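Local structure of DNA polymerase beta (Leishmania infantum, 4P4M) at residues A[103-107]-A[140-145]; A[231-235]-A[247-251]; A[240-244]-A[273-277]. The protein catalyses template-directed DNA synthesis as a family X polymerase and probably takes part in base excision repair and other DNA repair pathways. One frame throughout, in Å; residues are numbered along the deposited sequence. Where two conformers were deposited one is given.

Contact 1 (A[103-107]-A[140-145]); sequences QVHGF and QQRVGI. With NA (sodium ion), chain F; nucleotides of chain B.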
loop_
_atom_site.group_PDB
_atom_site.type_symbol
_atom_site.label_atom_id
_atom_site.label_comp_id
_atom_site.label_asym_id
_atom_site.label_seq_id
_atom_site.Cartn_x
_atom_site.Cartn_y
_atom_site.Cartn_z
ATOM N N GLN A 103 13.393 -9.454 -10.832
ATOM C CA GLN A 103 12.671 -8.362 -11.482
ATOM C C GLN A 103 11.167 -8.639 -11.482
ATOM O O GLN A 103 10.360 -7.713 -11.575
ATOM C CB GLN A 103 13.157 -8.148 -12.918
ATOM C CG GLN A 103 14.571 -7.618 -13.040
ATOM C CD GLN A 103 14.948 -7.321 -14.482
ATOM O OE1 GLN A 103 15.026 -6.161 -14.888
ATOM N NE2 GLN A 103 15.180 -8.370 -15.263
ATOM N N VAL A 104 10.795 -9.914 -11.377
ATOM C CA VAL A 104 9.382 -10.298 -11.358
ATOM C C VAL A 104 8.740 -10.108 -9.983
ATOM O O VAL A 104 9.282 -10.548 -8.982
ATOM C CB VAL A 104 9.184 -11.755 -11.775
ATOM C CG1 VAL A 104 7.691 -12.070 -11.870
ATOM C CG2 VAL A 104 9.884 -12.027 -13.094
ATOM N N HIS A 105 7.575 -9.464 -9.948
ATOM C CA HIS A 105 6.821 -9.227 -8.715
ATOM C C HIS A 105 6.501 -10.546 -8.012
ATOM O O HIS A 105 5.912 -11.451 -8.628
ATOM C CB HIS A 105 5.519 -8.483 -9.068
ATOM C CG HIS A 105 4.824 -7.857 -7.898
ATOM N ND1 HIS A 105 4.779 -6.573 -7.465
ATOM C CD2 HIS A 105 4.016 -8.571 -7.038
ATOM C CE1 HIS A 105 3.973 -6.543 -6.354
ATOM N NE2 HIS A 105 3.526 -7.764 -6.116
ATOM N N GLY A 106 6.874 -10.661 -6.739
ATOM C CA GLY A 106 6.629 -11.872 -5.974
ATOM C C GLY A 106 7.842 -12.785 -5.841
ATOM O O GLY A 106 7.831 -13.742 -5.059
ATOM N N PHE A 107 8.889 -12.506 -6.607
ATOM C CA PHE A 107 10.109 -13.310 -6.528
ATOM C C PHE A 107 11.216 -12.540 -5.831
ATOM O O PHE A 107 11.639 -11.502 -6.305
ATOM C CB PHE A 107 10.569 -13.761 -7.922
ATOM C CG PHE A 107 9.661 -14.767 -8.557
ATOM C CD1 PHE A 107 8.514 -14.364 -9.220
ATOM C CD2 PHE A 107 9.942 -16.122 -8.477
ATOM C CE1 PHE A 107 7.666 -15.296 -9.797
ATOM C CE2 PHE A 107 9.102 -17.055 -9.054
ATOM C CZ PHE A 107 7.964 -16.641 -9.715
ATOM N N GLN A 140 0.108 -15.591 -6.088
ATOM C CA GLN A 140 0.650 -14.230 -6.179
ATOM C C GLN A 140 1.818 -14.076 -7.171
ATOM O O GLN A 140 1.953 -13.049 -7.852
ATOM C CB GLN A 140 1.108 -13.735 -4.810
ATOM C CG GLN A 140 1.824 -12.389 -4.894
ATOM C CD GLN A 140 2.004 -11.718 -3.542
ATOM O OE1 GLN A 140 1.706 -12.301 -2.495
ATOM N NE2 GLN A 140 2.500 -10.480 -3.561
ATOM N N GLN A 141 2.689 -15.079 -7.218
ATOM C CA GLN A 141 3.796 -15.066 -8.169
ATOM C C GLN A 141 3.247 -15.182 -9.581
ATOM O O GLN A 141 3.804 -14.616 -10.532
ATOM C CB GLN A 141 4.788 -16.203 -7.855
ATOM C CG GLN A 141 5.706 -15.868 -6.683
ATOM C CD GLN A 141 6.416 -17.079 -6.090
ATOM O OE1 GLN A 141 6.061 -18.223 -6.361
ATOM N NE2 GLN A 141 7.421 -16.818 -5.264
ATOM N N ARG A 142 2.140 -15.908 -9.718
ATOM C CA ARG A 142 1.541 -16.122 -11.031
ATOM C C ARG A 142 0.991 -14.828 -11.620
ATOM O O ARG A 142 1.019 -14.631 -12.839
ATOM C CB ARG A 142 0.463 -17.209 -10.977
ATOM C CG ARG A 142 1.015 -18.571 -10.577
ATOM C CD ARG A 142 0.053 -19.712 -10.868
ATOM N NE ARG A 142 0.537 -20.961 -10.280
ATOM C CZ ARG A 142 1.380 -21.799 -10.878
ATOM N NH1 ARG A 142 1.836 -21.537 -12.096
ATOM N NH2 ARG A 142 1.765 -22.907 -10.257
ATOM N N VAL A 143 0.490 -13.945 -10.759
ATOM C CA VAL A 143 0.028 -12.637 -11.217
ATOM C C VAL A 143 1.203 -11.780 -11.683
ATOM O O VAL A 143 1.117 -11.094 -12.704
ATOM C CB VAL A 143 -0.787 -11.895 -10.120
ATOM C CG1 VAL A 143 -1.080 -10.465 -10.545
ATOM C CG2 VAL A 143 -2.075 -12.651 -9.821
ATOM N N GLY A 144 2.311 -11.825 -10.950
ATOM C CA GLY A 144 3.491 -11.067 -11.338
ATOM C C GLY A 144 4.016 -11.474 -12.704
ATOM O O GLY A 144 4.499 -10.650 -13.492
ATOM N N ILE A 145 3.919 -12.767 -12.991
ATOM C CA ILE A 145 4.345 -13.296 -14.275
ATOM C C ILE A 145 3.383 -12.912 -15.397
ATOM O O ILE A 145 3.799 -12.398 -16.440
ATOM C CB ILE A 145 4.482 -14.825 -14.204
ATOM C CG1 ILE A 145 5.690 -15.196 -13.337
ATOM C CG2 ILE A 145 4.573 -15.416 -15.611
ATOM C CD1 ILE A 145 5.686 -16.643 -12.849
HETATM NA NA NA F . 10.758 -9.169 -7.184
ATOM P P DT B 4 9.077 -9.002 -4.164
ATOM O OP1 DT B 4 8.697 -9.072 -5.586
ATOM O OP2 DT B 4 10.452 -8.658 -3.746
ATOM O "O5'" DT B 4 8.060 -7.960 -3.502
ATOM C "C5'" DT B 4 6.670 -8.237 -3.573
ATOM C "C4'" DT B 4 5.873 -7.249 -2.739
ATOM O "O4'" DT B 4 6.186 -7.409 -1.327
ATOM C "C3'" DT B 4 6.121 -5.791 -3.094
ATOM O "O3'" DT B 4 4.859 -5.290 -3.443
ATOM C "C2'" DT B 4 6.693 -5.158 -1.823
ATOM C "C1'" DT B 4 6.283 -6.134 -0.720
ATOM N N1 DT B 4 7.249 -6.178 0.431
ATOM C C2 DT B 4 6.788 -5.923 1.710
ATOM O O2 DT B 4 5.629 -5.663 1.966
ATOM N N3 DT B 4 7.740 -5.981 2.691
ATOM C C4 DT B 4 9.079 -6.255 2.536
ATOM O O4 DT B 4 9.845 -6.272 3.496
ATOM C C5 DT B 4 9.504 -6.517 1.178
ATOM C C7 DT B 4 10.944 -6.831 0.882
ATOM C C6 DT B 4 8.582 -6.466 0.206
ATOM P P DG B 3 11.837 -14.489 -1.364
ATOM O OP1 DG B 3 11.706 -15.316 -2.579
ATOM O OP2 DG B 3 13.155 -13.984 -0.930
ATOM O "O5'" DG B 3 10.862 -13.225 -1.521
ATOM C "C5'" DG B 3 9.523 -13.429 -1.962
ATOM C "C4'" DG B 3 8.710 -12.150 -1.802
ATOM O "O4'" DG B 3 8.435 -11.924 -0.390
ATOM C "C3'" DG B 3 9.385 -10.879 -2.320
ATOM O "O3'" DG B 3 8.682 -10.401 -3.485
ATOM C "C2'" DG B 3 9.324 -9.901 -1.142
ATOM C "C1'" DG B 3 8.278 -10.532 -0.222
ATOM N N9 DG B 3 8.431 -10.144 1.185
ATOM C C8 DG B 3 9.575 -10.139 1.956
ATOM N N7 DG B 3 9.381 -9.724 3.187
ATOM C C5 DG B 3 8.025 -9.435 3.233
ATOM C C6 DG B 3 7.239 -8.940 4.300
ATOM O O6 DG B 3 7.619 -8.656 5.442
ATOM N N1 DG B 3 5.899 -8.778 3.930
ATOM C C2 DG B 3 5.395 -9.064 2.678
ATOM N N2 DG B 3 4.083 -8.852 2.501
ATOM N N3 DG B 3 6.125 -9.531 1.664
ATOM C C4 DG B 3 7.427 -9.685 2.014
HETATM O O HOH W 1 6.171 -8.747 -12.352
HETATM O O HOH W 2 9.878 -7.093 -8.061
HETATM O O HOH W 3 12.169 -7.840 -5.722
#

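Contact 2 (A[231-235]-A[247-251]); sequences KYLEA and MGRLP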
loop_
_atom_site.group_PDB
_atom_site.type_symbol
_atom_site.label_atom_id
_atom_site.label_comp_id
_atom_site.label_asym_id
_atom_site.label_seq_id
_atom_site.Cartn_x
_atom_site.Cartn_y
_atom_site.Cartn_z
ATOM N N LYS A 231 -15.464 -5.203 -13.302
ATOM C CA LYS A 231 -14.305 -5.567 -14.122
ATOM C C LYS A 231 -13.163 -4.541 -14.056
ATOM O O LYS A 231 -12.308 -4.490 -14.953
ATOM C CB LYS A 231 -14.703 -5.831 -15.580
ATOM C CG LYS A 231 -15.858 -6.814 -15.752
ATOM C CD LYS A 231 -15.572 -8.134 -15.073
ATOM C CE LYS A 231 -16.777 -9.066 -15.164
ATOM N NZ LYS A 231 -16.533 -10.376 -14.492
ATOM N N TYR A 232 -13.152 -3.728 -13.003
ATOM C CA TYR A 232 -12.002 -2.852 -12.738
ATOM C C TYR A 232 -10.874 -3.685 -12.125
ATOM O O TYR A 232 -9.794 -3.790 -12.709
ATOM C CB TYR A 232 -12.396 -1.692 -11.811
ATOM C CG TYR A 232 -11.230 -0.813 -11.369
ATOM C CD1 TYR A 232 -10.703 0.163 -12.214
ATOM C CD2 TYR A 232 -10.675 -0.950 -10.102
ATOM C CE1 TYR A 232 -9.625 0.992 -11.804
ATOM C CE2 TYR A 232 -9.595 -0.143 -9.683
ATOM C CZ TYR A 232 -9.083 0.822 -10.534
ATOM O OH TYR A 232 -8.037 1.614 -10.099
ATOM N N LEU A 233 -11.123 -4.299 -10.962
ATOM C CA LEU A 233 -10.155 -5.238 -10.382
ATOM C C LEU A 233 -10.239 -6.572 -11.130
ATOM O O LEU A 233 -11.312 -7.176 -11.206
ATOM C CB LEU A 233 -10.391 -5.449 -8.872
ATOM C CG LEU A 233 -10.118 -4.232 -7.968
ATOM C CD1 LEU A 233 -10.313 -4.592 -6.479
ATOM C CD2 LEU A 233 -8.708 -3.656 -8.210
ATOM N N GLU A 234 -9.119 -7.027 -11.693
ATOM C CA GLU A 234 -9.146 -8.230 -12.522
ATOM C C GLU A 234 -8.215 -9.352 -12.068
ATOM O O GLU A 234 -8.279 -10.466 -12.596
ATOM C CB GLU A 234 -8.946 -7.888 -14.013
ATOM C CG GLU A 234 -7.650 -7.186 -14.358
ATOM C CD GLU A 234 -7.467 -7.000 -15.873
ATOM O OE1 GLU A 234 -8.205 -6.203 -16.491
ATOM O OE2 GLU A 234 -6.584 -7.662 -16.446
ATOM N N ALA A 235 -7.354 -9.070 -11.093
ATOM C CA ALA A 235 -6.486 -10.109 -10.534
ATOM C C ALA A 235 -6.059 -9.717 -9.128
ATOM O O ALA A 235 -5.901 -8.528 -8.844
ATOM C CB ALA A 235 -5.247 -10.328 -11.437
ATOM N N MET A 247 -4.570 -6.006 -9.444
ATOM C CA MET A 247 -4.426 -5.303 -10.716
ATOM C C MET A 247 -5.774 -4.677 -11.062
ATOM O O MET A 247 -6.797 -5.371 -11.100
ATOM C CB MET A 247 -4.021 -6.268 -11.842
ATOM C CG MET A 247 -2.706 -7.024 -11.618
ATOM S SD MET A 247 -1.250 -5.956 -11.463
ATOM C CE MET A 247 -1.297 -5.110 -13.052
ATOM N N GLY A 248 -5.768 -3.367 -11.288
ATOM C CA GLY A 248 -6.962 -2.632 -11.667
ATOM C C GLY A 248 -6.803 -1.949 -13.022
ATOM O O GLY A 248 -5.764 -1.363 -13.320
ATOM N N ARG A 249 -7.840 -2.023 -13.845
ATOM C CA ARG A 249 -7.785 -1.464 -15.203
ATOM C C ARG A 249 -9.013 -0.598 -15.455
ATOM O O ARG A 249 -10.140 -1.082 -15.329
ATOM C CB ARG A 249 -7.752 -2.604 -16.226
ATOM C CG ARG A 249 -7.529 -2.160 -17.682
ATOM C CD ARG A 249 -7.860 -3.274 -18.689
ATOM N NE ARG A 249 -7.154 -4.541 -18.463
ATOM C CZ ARG A 249 -6.037 -4.924 -19.083
ATOM N NH1 ARG A 249 -5.433 -4.130 -19.968
ATOM N NH2 ARG A 249 -5.505 -6.111 -18.804
ATOM N N LEU A 250 -8.812 0.675 -15.799
ATOM C CA LEU A 250 -9.938 1.548 -16.142
ATOM C C LEU A 250 -10.686 0.985 -17.363
ATOM O O LEU A 250 -10.075 0.427 -18.271
ATOM C CB LEU A 250 -9.453 2.978 -16.442
ATOM C CG LEU A 250 -8.845 3.804 -15.295
ATOM C CD1 LEU A 250 -7.976 4.925 -15.845
ATOM C CD2 LEU A 250 -9.927 4.371 -14.349
ATOM N N PRO A 251 -12.023 1.113 -17.378
ATOM C CA PRO A 251 -12.775 0.636 -18.543
ATOM C C PRO A 251 -12.448 1.465 -19.788
ATOM O O PRO A 251 -12.016 2.621 -19.659
ATOM C CB PRO A 251 -14.245 0.834 -18.125
ATOM C CG PRO A 251 -14.209 1.881 -17.092
ATOM C CD PRO A 251 -12.900 1.699 -16.350
HETATM O O HOH W 4 -11.991 -2.371 -16.917
#

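Contact 3 (A[240-244]-A[273-277]); sequences GPLKY and DIRLI. With nucleotides of chain C; nucleotides of chain B.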
loop_
_atom_site.group_PDB
_atom_site.type_symbol
_atom_site.label_atom_id
_atom_site.label_comp_id
_atom_site.label_asym_id
_atom_site.label_seq_id
_atom_site.Cartn_x
_atom_site.Cartn_y
_atom_site.Cartn_z
ATOM N N GLY A 240 -6.283 -9.276 2.723
ATOM C CA GLY A 240 -6.723 -9.545 4.085
ATOM C C GLY A 240 -7.694 -8.444 4.495
ATOM O O GLY A 240 -8.137 -7.664 3.652
ATOM N N PRO A 241 -8.029 -8.367 5.789
ATOM C CA PRO A 241 -9.031 -7.374 6.208
ATOM C C PRO A 241 -8.526 -5.924 6.245
ATOM O O PRO A 241 -9.358 -5.015 6.338
ATOM C CB PRO A 241 -9.424 -7.837 7.620
ATOM C CG PRO A 241 -8.312 -8.685 8.096
ATOM C CD PRO A 241 -7.619 -9.267 6.882
ATOM N N LEU A 242 -7.210 -5.716 6.186
ATOM C CA LEU A 242 -6.632 -4.369 6.240
ATOM C C LEU A 242 -6.005 -3.892 4.924
ATOM O O LEU A 242 -5.933 -2.678 4.665
ATOM C CB LEU A 242 -5.532 -4.320 7.308
ATOM C CG LEU A 242 -5.967 -4.487 8.761
ATOM C CD1 LEU A 242 -4.759 -4.829 9.631
ATOM C CD2 LEU A 242 -6.662 -3.213 9.247
ATOM N N LYS A 243 -5.527 -4.843 4.119
ATOM C CA LYS A 243 -4.716 -4.521 2.947
ATOM C C LYS A 243 -5.083 -5.382 1.733
ATOM O O LYS A 243 -5.164 -6.614 1.822
ATOM C CB LYS A 243 -3.230 -4.682 3.298
ATOM C CG LYS A 243 -2.228 -4.555 2.132
ATOM C CD LYS A 243 -0.826 -4.730 2.735
ATOM C CE LYS A 243 0.259 -5.026 1.739
ATOM N NZ LYS A 243 1.489 -5.522 2.457
ATOM N N TYR A 244 -5.304 -4.719 0.600
ATOM C CA TYR A 244 -5.576 -5.401 -0.664
ATOM C C TYR A 244 -4.490 -5.010 -1.681
ATOM O O TYR A 244 -4.130 -3.837 -1.777
ATOM C CB TYR A 244 -6.960 -5.008 -1.222
ATOM C CG TYR A 244 -7.145 -5.503 -2.649
ATOM C CD1 TYR A 244 -7.621 -6.789 -2.907
ATOM C CD2 TYR A 244 -6.803 -4.702 -3.730
ATOM C CE1 TYR A 244 -7.762 -7.250 -4.209
ATOM C CE2 TYR A 244 -6.937 -5.159 -5.039
ATOM C CZ TYR A 244 -7.418 -6.434 -5.266
ATOM O OH TYR A 244 -7.550 -6.889 -6.567
ATOM N N ASP A 273 -3.072 -0.735 -4.720
ATOM C CA ASP A 273 -2.977 -1.117 -3.306
ATOM C C ASP A 273 -4.012 -0.322 -2.509
ATOM O O ASP A 273 -4.060 0.903 -2.618
ATOM C CB ASP A 273 -1.567 -0.798 -2.752
ATOM C CG ASP A 273 -0.475 -1.690 -3.334
ATOM O OD1 ASP A 273 -0.779 -2.675 -4.048
ATOM O OD2 ASP A 273 0.709 -1.413 -3.050
ATOM N N ILE A 274 -4.854 -1.001 -1.725
ATOM C CA ILE A 274 -5.844 -0.297 -0.893
ATOM C C ILE A 274 -5.613 -0.633 0.589
ATOM O O ILE A 274 -5.509 -1.807 0.933
ATOM C CB ILE A 274 -7.300 -0.686 -1.295
ATOM C CG1 ILE A 274 -7.512 -0.521 -2.807
ATOM C CG2 ILE A 274 -8.344 0.112 -0.466
ATOM C CD1 ILE A 274 -8.804 -1.165 -3.353
ATOM N N ARG A 275 -5.482 0.387 1.448
ATOM C CA ARG A 275 -5.329 0.148 2.889
ATOM C C ARG A 275 -6.525 0.740 3.633
ATOM O O ARG A 275 -6.892 1.899 3.424
ATOM C CB ARG A 275 -4.016 0.737 3.455
ATOM C CG ARG A 275 -2.711 -0.054 3.171
ATOM C CD ARG A 275 -2.516 -1.308 4.058
ATOM N NE ARG A 275 -2.582 -1.033 5.498
ATOM C CZ ARG A 275 -1.528 -1.062 6.314
ATOM N NH1 ARG A 275 -0.339 -1.372 5.824
ATOM N NH2 ARG A 275 -1.661 -0.793 7.617
ATOM N N LEU A 276 -7.137 -0.070 4.496
ATOM C CA LEU A 276 -8.276 0.367 5.309
ATOM C C LEU A 276 -7.754 0.881 6.661
ATOM O O LEU A 276 -7.037 0.160 7.360
ATOM C CB LEU A 276 -9.245 -0.811 5.537
ATOM C CG LEU A 276 -10.450 -0.565 6.462
ATOM C CD1 LEU A 276 -11.396 0.542 5.947
ATOM C CD2 LEU A 276 -11.240 -1.887 6.711
ATOM N N ILE A 277 -8.103 2.119 7.014
ATOM C CA ILE A 277 -7.478 2.824 8.151
ATOM C C ILE A 277 -8.551 3.457 9.042
ATOM O O ILE A 277 -9.517 4.022 8.526
ATOM C CB ILE A 277 -6.529 3.954 7.641
ATOM C CG1 ILE A 277 -5.360 3.380 6.824
ATOM C CG2 ILE A 277 -6.007 4.840 8.814
ATOM C CD1 ILE A 277 -4.397 2.481 7.620
ATOM P P DT C 5 -3.714 -7.825 6.231
ATOM O OP1 DT C 5 -4.934 -7.355 5.537
ATOM O OP2 DT C 5 -3.792 -8.373 7.618
ATOM O "O5'" DT C 5 -3.026 -8.952 5.313
ATOM C "C5'" DT C 5 -2.892 -8.712 3.894
ATOM C "C4'" DT C 5 -2.150 -9.869 3.211
ATOM O "O4'" DT C 5 -0.780 -9.887 3.707
ATOM C "C3'" DT C 5 -2.701 -11.296 3.363
ATOM O "O3'" DT C 5 -2.735 -11.812 2.021
ATOM C "C2'" DT C 5 -1.687 -11.978 4.288
ATOM C "C1'" DT C 5 -0.404 -11.244 3.916
ATOM N N1 DT C 5 0.706 -11.184 4.931
ATOM C C2 DT C 5 1.986 -11.452 4.492
ATOM O O2 DT C 5 2.240 -11.777 3.349
ATOM N N3 DT C 5 2.966 -11.351 5.441
ATOM C C4 DT C 5 2.786 -11.003 6.764
ATOM O O4 DT C 5 3.735 -10.937 7.539
ATOM C C5 DT C 5 1.425 -10.723 7.168
ATOM C C7 DT C 5 1.144 -10.340 8.593
ATOM C C6 DT C 5 0.449 -10.821 6.246
ATOM P P DC C 4 0.028 -4.358 10.672
ATOM O OP1 DC C 4 -1.286 -3.830 11.105
ATOM O OP2 DC C 4 0.749 -5.342 11.513
ATOM O "O5'" DC C 4 -0.141 -5.017 9.226
ATOM C "C5'" DC C 4 -0.663 -4.252 8.134
ATOM C "C4'" DC C 4 -0.968 -5.152 6.949
ATOM O "O4'" DC C 4 0.293 -5.515 6.316
ATOM C "C3'" DC C 4 -1.701 -6.453 7.268
ATOM O "O3'" DC C 4 -2.652 -6.623 6.213
ATOM C "C2'" DC C 4 -0.579 -7.500 7.282
ATOM C "C1'" DC C 4 0.461 -6.915 6.314
ATOM N N1 DC C 4 1.899 -7.172 6.696
ATOM C C2 DC C 4 2.780 -7.603 5.702
ATOM O O2 DC C 4 2.339 -7.761 4.556
ATOM N N3 DC C 4 4.082 -7.844 6.017
ATOM C C4 DC C 4 4.505 -7.656 7.269
ATOM N N4 DC C 4 5.802 -7.905 7.521
ATOM C C5 DC C 4 3.620 -7.219 8.308
ATOM C C6 DC C 4 2.336 -6.983 7.984
ATOM P P DA B 5 4.635 -3.718 -3.682
ATOM O OP1 DA B 5 3.586 -3.565 -4.712
ATOM O OP2 DA B 5 5.953 -3.094 -3.902
ATOM O "O5'" DA B 5 4.009 -3.229 -2.307
ATOM C "C5'" DA B 5 3.709 -1.892 -2.062
ATOM C "C4'" DA B 5 2.998 -1.787 -0.730
ATOM O "O4'" DA B 5 3.787 -2.435 0.304
ATOM C "C3'" DA B 5 2.850 -0.342 -0.275
ATOM O "O3'" DA B 5 1.777 -0.233 0.673
ATOM C "C2'" DA B 5 4.237 -0.124 0.333
ATOM C "C1'" DA B 5 4.380 -1.424 1.117
ATOM N N9 DA B 5 5.735 -1.836 1.516
ATOM C C8 DA B 5 6.707 -2.435 0.761
ATOM N N7 DA B 5 7.806 -2.719 1.430
ATOM C C5 DA B 5 7.540 -2.282 2.720
ATOM C C6 DA B 5 8.295 -2.288 3.919
ATOM N N6 DA B 5 9.543 -2.769 4.021
ATOM N N1 DA B 5 7.716 -1.770 5.027
ATOM C C2 DA B 5 6.471 -1.289 4.930
ATOM N N3 DA B 5 5.670 -1.227 3.863
ATOM C C4 DA B 5 6.265 -1.743 2.783
#

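Contact 1 (A[103-107]-A[140-145])
Gln-141 of helix 139-146 lies across the ring of Phe-107 and ends on the turn that holds a DNA phosphate. Gln-141 CB sits 3.6 Å from Phe-107 CE1. Gln-141 CG turns back beside the backbone N (chi1 -78°), which carries it over the ring face, 4.0 Å from the Phe-107 centroid, in a CH-pi contact. The chain runs on extended to CD, 4.0 Å from Phe-107 CZ, and the Gln-141 amide, its plane 9° from that of the ring, stacks over it. OE1 is hydrogen-bonded just outside the segment, while Gln-141 NE2 reaches Gly-106 O at 3.1 Å. This hydrogen bond is nearly straight (165°), but the nitrogen stands above the carbonyl plane.

Ile-145 CD1 meets Phe-107 CZ at 3.9 Å, and Val-104 CG1 packs on the same isoleucine. Gly-144 lets the turn come close: its CA lies 3.7 Å from His-105 O, a buried oxygen with no polar partner in the model. A water joins His-105 N to Gly-144 O.

In the type II turn 104-107, Val-104 O and Phe-107 O bind the sodium ion with Thr-102 O, two waters and OP1 of DT4 of chain B, and Gly-106 N donates to that OP1 at 2.7 Å. Lying between helices 93-101 and 109-119, this is the hairpin of a helix-hairpin-helix motif, by which family X polymerases grip the DNA backbone through a monovalent cation.

Contact 2 (A[231-235]-A[247-251])
Lys-231, which ends helix 219-229 in a Schellman motif, reaches Arg-249 through a water between their carbonyl oxygens. The Tyr-232 ring lies with one face against the opposing backbone, Gly-248 CA making a CH-pi contact 4.2 Å from the centroid, while the backbone Tyr-232 O accepts from Arg-249 N at 2.9 Å. Leu-233 faces Gly-248 in an antiparallel non-hydrogen-bonded pair and lays CD2 4.0 Å from the glycine CA.

Glu-234 N donates to Met-247 O at 2.9 Å. Its CG sits between the backbone N and the carbonyl carbon (chi1 60°) and the chain extends, which carries the carboxylate to Arg-249. The salt bridge is two-pronged and side-on: Arg-249 NE to Glu-234 OE1 at 2.8 Å and NH2 to OE2 at 3.0 Å. Both bonds lie close to the guanidinium plane and arrive syn, but the carboxylate is turned 39° from it. They fix the rotation of both groups, and Tyr-147 OH is a further partner of OE2. Ala-235 O accepts from Met-247 N at 2.9 Å.

Tyr-232 stacks on Tyr-166 and its OH is hydrogen-bonded to His-163 ND1, both on helix 157-175; Leu-233 packs on helix 219-229, and strand 270-277 flanks strand 243-248 in the palm sheet.

Contact 3 (A[240-244]-A[273-277])
Bends at chi2 (-77°) and chi3 (-55°) fold Arg-275 back across its neighbour, bringing CD to 3.5 Å from Lys-243 CB. Lys-243 leaves with CG trans to its own N (chi1 173°) and stays extended; the two chains cross at their bases and part towards their charged ends. Lys-243 NZ makes a weak hydrogen bond to O2 of DC4 of chain C at 3.2 Å, on the minor-groove side of the base. The Arg-275 guanidinium has the sugar of DC4 over one face and is held by a salt bridge to Glu-312.

Beneath them the backbones pair antiparallel. Leu-276 N donates to Leu-242 O at 2.9 Å, and Tyr-244 and Ile-274 form a hydrogen-bonded pair, with each N 2.9 Å from the other's O. This joins strands 243-248 and 270-277 of the palm sheet, on which family X polymerases carry their metal-binding aspartates. Asp-273 lies on the second strand beside Asp-196 and Asp-198, which bind magnesium, in the position of the third carboxylate of such palms; its OD2 is 3.2 Å from C5' of DA5 of chain B.

On the face away from the DNA, Tyr-244 CD2 meets Ile-274 CD1 at 4.1 Å, both side chains covered by helix 219-229. Just where the loop passes into strand 243-248, Leu-242 N and Lys-243 N each donate to OP1 of DT5 of chain C, both at 2.9 Å, the second bond being the more bent.

From the N-terminal side, contact 1 comes first and closes a largely helical loop of 32 residues, folding the fingers segment onto itself. Contacts 2 and 3 follow in series with it but cross each other: residues 240-244 lie in the short loop closed by contact 2, whereas 273-277 lie beyond it. Both use strand 243-248, which contact 2 ties to strand 233-236 and contact 3 to strand 270-277. The two touch where Tyr-244 OH packs 3.6 Å from Leu-233 CD1. Contact 1 touches contact 2 through Val-143, whose CG1 is 4.0 Å from Met-247 CG, so the fingers helix rests on the palm sheet.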